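Local coordinates for protein lyase/mutase (Burkholderia cenocepacia, PDB 4LSB) that probably acts as a lyase or mutase built on a TIM-barrel fold, and binds a magnesium ion, at residues D79-L84 and R112-A117. Sequence-based numbering, arbitrary orientation.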
ATOM      1  N   ASP B  79       4.717  14.131  -7.043  1.00 20.82           N
ATOM      2  CA  ASP B  79       3.522  14.026  -6.237  1.00 21.17           C
ATOM      3  C   ASP B  79       3.732  13.075  -5.046  1.00 20.83           C
ATOM      4  O   ASP B  79       3.291  13.384  -3.926  1.00 20.08           O
ATOM      5  CB  ASP B  79       2.307  13.555  -7.071  1.00 22.67           C
ATOM      6  CG  ASP B  79       1.794  14.629  -8.021  1.00 25.65           C
ATOM      7  OD1 ASP B  79       1.988  15.832  -7.761  1.00 25.88           O
ATOM      8  OD2 ASP B  79       1.187  14.254  -9.045  1.00 26.22           O
ATOM      9  N   HIS B  80       4.386  11.946  -5.322  1.00 19.48           N
ATOM     10  CA  HIS B  80       4.642  10.881  -4.325  1.00 19.87           C
ATOM     11  C   HIS B  80       5.554  11.428  -3.222  1.00 18.96           C
ATOM     12  O   HIS B  80       5.286  11.274  -2.023  1.00 19.63           O
ATOM     13  CB  HIS B  80       5.246   9.659  -5.032  1.00 20.50           C
ATOM     14  CG  HIS B  80       5.568   8.489  -4.132  1.00 20.56           C
ATOM     15  ND1 HIS B  80       4.621   7.832  -3.378  1.00 23.08           N
ATOM     16  CD2 HIS B  80       6.735   7.834  -3.912  1.00 20.25           C
ATOM     17  CE1 HIS B  80       5.193   6.835  -2.721  1.00 20.92           C
ATOM     18  NE2 HIS B  80       6.471   6.805  -3.045  1.00 19.76           N
ATOM     19  N   ILE B  81       6.607  12.112  -3.614  1.00 17.79           N
ATOM     20  CA  ILE B  81       7.482  12.738  -2.622  1.00 17.29           C
ATOM     21  C   ILE B  81       6.677  13.651  -1.719  1.00 17.76           C
ATOM     22  O   ILE B  81       6.777  13.571  -0.483  1.00 17.72           O
ATOM     23  CB  ILE B  81       8.579  13.558  -3.283  1.00 18.64           C
ATOM     24  CG1 ILE B  81       9.572  12.644  -3.970  1.00 19.20           C
ATOM     25  CG2 ILE B  81       9.265  14.417  -2.241  1.00 18.37           C
ATOM     26  CD1 ILE B  81      10.461  13.405  -4.952  1.00 20.34           C
ATOM     27  N   ALA B  82       5.875  14.549  -2.304  1.00 18.21           N
ATOM     28  CA  ALA B  82       5.062  15.455  -1.487  1.00 19.28           C
ATOM     29  C   ALA B  82       4.106  14.702  -0.524  1.00 18.68           C
ATOM     30  O   ALA B  82       3.842  15.172   0.617  1.00 18.28           O
ATOM     31  CB  ALA B  82       4.267  16.425  -2.380  1.00 20.51           C
ATOM     32  N   ASP B  83       3.564  13.594  -0.994  1.00 20.24           N
ATOM     33  CA  ASP B  83       2.641  12.801  -0.170  1.00 21.36           C
ATOM     34  C   ASP B  83       3.390  12.260   1.039  1.00 19.36           C
ATOM     35  O   ASP B  83       2.856  12.248   2.111  1.00 18.12           O
ATOM     36  CB  ASP B  83       2.076  11.574  -0.916  1.00 23.08           C
ATOM     37  CG  ASP B  83       0.948  11.915  -1.865  1.00 26.97           C
ATOM     38  OD1 ASP B  83       0.395  13.035  -1.800  1.00 27.71           O
ATOM     39  OD2 ASP B  83       0.652  11.035  -2.709  1.00 32.37           O
ATOM     40  N   LEU B  84       4.593  11.724   0.820  1.00 18.53           N
ATOM     41  CA  LEU B  84       5.313  11.114   1.930  1.00 18.91           C
ATOM     42  C   LEU B  84       5.930  12.161   2.932  1.00 17.07           C
ATOM     43  O   LEU B  84       6.073  11.895   4.105  1.00 16.60           O
ATOM     44  CB  LEU B  84       6.305  10.089   1.417  1.00 19.94           C
ATOM     45  CG  LEU B  84       5.711   8.661   1.228  1.00 21.26           C
ATOM     46  CD1 LEU B  84       4.415   8.578   0.439  1.00 22.00           C
ATOM     47  CD2 LEU B  84       6.793   7.782   0.638  1.00 23.89           C
ATOM     48  N   ARG B 112      15.840  20.419  -8.387  1.00 17.91           N
ATOM     49  CA  ARG B 112      15.047  21.600  -7.950  1.00 19.74           C
ATOM     50  C   ARG B 112      13.613  21.247  -7.682  1.00 18.26           C
ATOM     51  O   ARG B 112      13.033  21.699  -6.713  1.00 17.59           O
ATOM     52  CB  ARG B 112      15.049  22.701  -9.003  1.00 21.86           C
ATOM     53  CG  ARG B 112      16.369  23.365  -9.252  1.00 25.84           C
ATOM     54  CD  ARG B 112      16.136  24.651 -10.060  1.00 28.99           C
ATOM     55  NE  ARG B 112      16.085  24.325 -11.495  1.00 33.49           N
ATOM     56  CZ  ARG B 112      17.168  24.094 -12.247  1.00 35.53           C
ATOM     57  NH1 ARG B 112      18.383  24.198 -11.705  1.00 36.33           N
ATOM     58  NH2 ARG B 112      17.029  23.769 -13.544  1.00 35.37           N
ATOM     59  N   LEU B 113      13.031  20.468  -8.590  1.00 17.97           N
ATOM     60  CA  LEU B 113      11.647  20.023  -8.431  1.00 18.18           C
ATOM     61  C   LEU B 113      11.444  19.123  -7.204  1.00 17.37           C
ATOM     62  O   LEU B 113      10.413  19.171  -6.544  1.00 16.78           O
ATOM     63  CB  LEU B 113      11.174  19.297  -9.692  1.00 20.09           C
ATOM     64  CG  LEU B 113      10.998  20.223 -10.915  1.00 21.13           C
ATOM     65  CD1 LEU B 113      10.834  19.392 -12.177  1.00 23.08           C
ATOM     66  CD2 LEU B 113       9.868  21.220 -10.719  1.00 21.65           C
ATOM     67  N   ALA B 114      12.425  18.286  -6.918  1.00 17.39           N
ATOM     68  CA  ALA B 114      12.301  17.362  -5.796  1.00 16.43           C
ATOM     69  C   ALA B 114      12.345  18.173  -4.522  1.00 15.77           C
ATOM     70  O   ALA B 114      11.588  17.929  -3.610  1.00 16.19           O
ATOM     71  CB  ALA B 114      13.403  16.330  -5.798  1.00 15.65           C
ATOM     72  N   ALA B 115      13.192  19.197  -4.484  1.00 16.64           N
ATOM     73  CA  ALA B 115      13.239  20.070  -3.317  1.00 17.29           C
ATOM     74  C   ALA B 115      11.930  20.828  -3.156  1.00 19.51           C
ATOM     75  O   ALA B 115      11.390  20.935  -2.051  1.00 19.05           O
ATOM     76  CB  ALA B 115      14.432  21.033  -3.395  1.00 17.84           C
ATOM     77  N   GLU B 116      11.383  21.307  -4.279  1.00 21.49           N
ATOM     78  CA  GLU B 116      10.148  22.050  -4.254  1.00 22.61           C
ATOM     79  C   GLU B 116       9.049  21.147  -3.685  1.00 21.17           C
ATOM     80  O   GLU B 116       8.220  21.606  -2.904  1.00 19.21           O
ATOM     81  CB  GLU B 116       9.858  22.547  -5.667  1.00 27.30           C
ATOM     82  CG  GLU B 116       8.742  23.539  -5.842  1.00 33.96           C
ATOM     83  CD  GLU B 116       8.695  24.032  -7.304  1.00 38.17           C
ATOM     84  OE1 GLU B 116       9.212  25.156  -7.570  1.00 43.81           O
ATOM     85  OE2 GLU B 116       8.201  23.284  -8.200  1.00 45.07           O
ATOM     86  N   ALA B 117       9.088  19.848  -4.009  1.00 19.02           N
ATOM     87  CA  ALA B 117       8.139  18.874  -3.455  1.00 18.65           C
ATOM     88  C   ALA B 117       8.343  18.536  -2.002  1.00 18.80           C
ATOM     89  O   ALA B 117       7.506  17.849  -1.397  1.00 19.12           O
ATOM     90  CB  ALA B 117       8.145  17.593  -4.284  1.00 19.08           C
TER
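The backbone carbonyl of Ala117 is the flat group that meets the other helix. Ile81 CG2 sits over one of its faces, 3.9 Å from Ala117 O, while Ala82 comes up to the oxygen end. There Ala82 CA lies 3.4 Å from Ala117 O in a CA-H...O contact with an angle of 133° at the hydrogen, bent, so probably a weak attraction at most. Ala82 CB stands beside it, 3.7 Å from Ala117 O.

The rest is aliphatic. Ile81 works with both branches: its CG2 methyl, anti to the backbone N, packs 3.9 Å from Ala117 CB, and CG1, anti to the carbonyl carbon (chi1 -70°), carries CD1 along the partner helix to within 4.2 Å of Ala114 CB. Ala114 and Ala117 are three residues apart, about one turn, and one isoleucine therefore spans that turn. The side chains of 112-117 that touch are both alanines, consistent with the close approach of Ala82 CA and Ala117 CA, 5.0 Å. The interface is small, burying 174 Å² over both sides.

Leu96, in the loop after strand 92-95, touches both Ile81 and Ala114, and Ala119 adds to the packing on Ile81, which is buried; Ala82 and Ala117 are partly exposed. Nearby, Leu113 reaches back to Arg74 and Leu78, extending the join between the helices. The magnesium, bound at Ser58 and Glu97, is about 12 Å from the Ile81 side chain, so the contact is helix packing away from the metal site. Helices 74-88 and 104-116 come one before and one after strand 92-95, the arrangement of successive outer helices in a TIM barrel; here alanines line much of their contact.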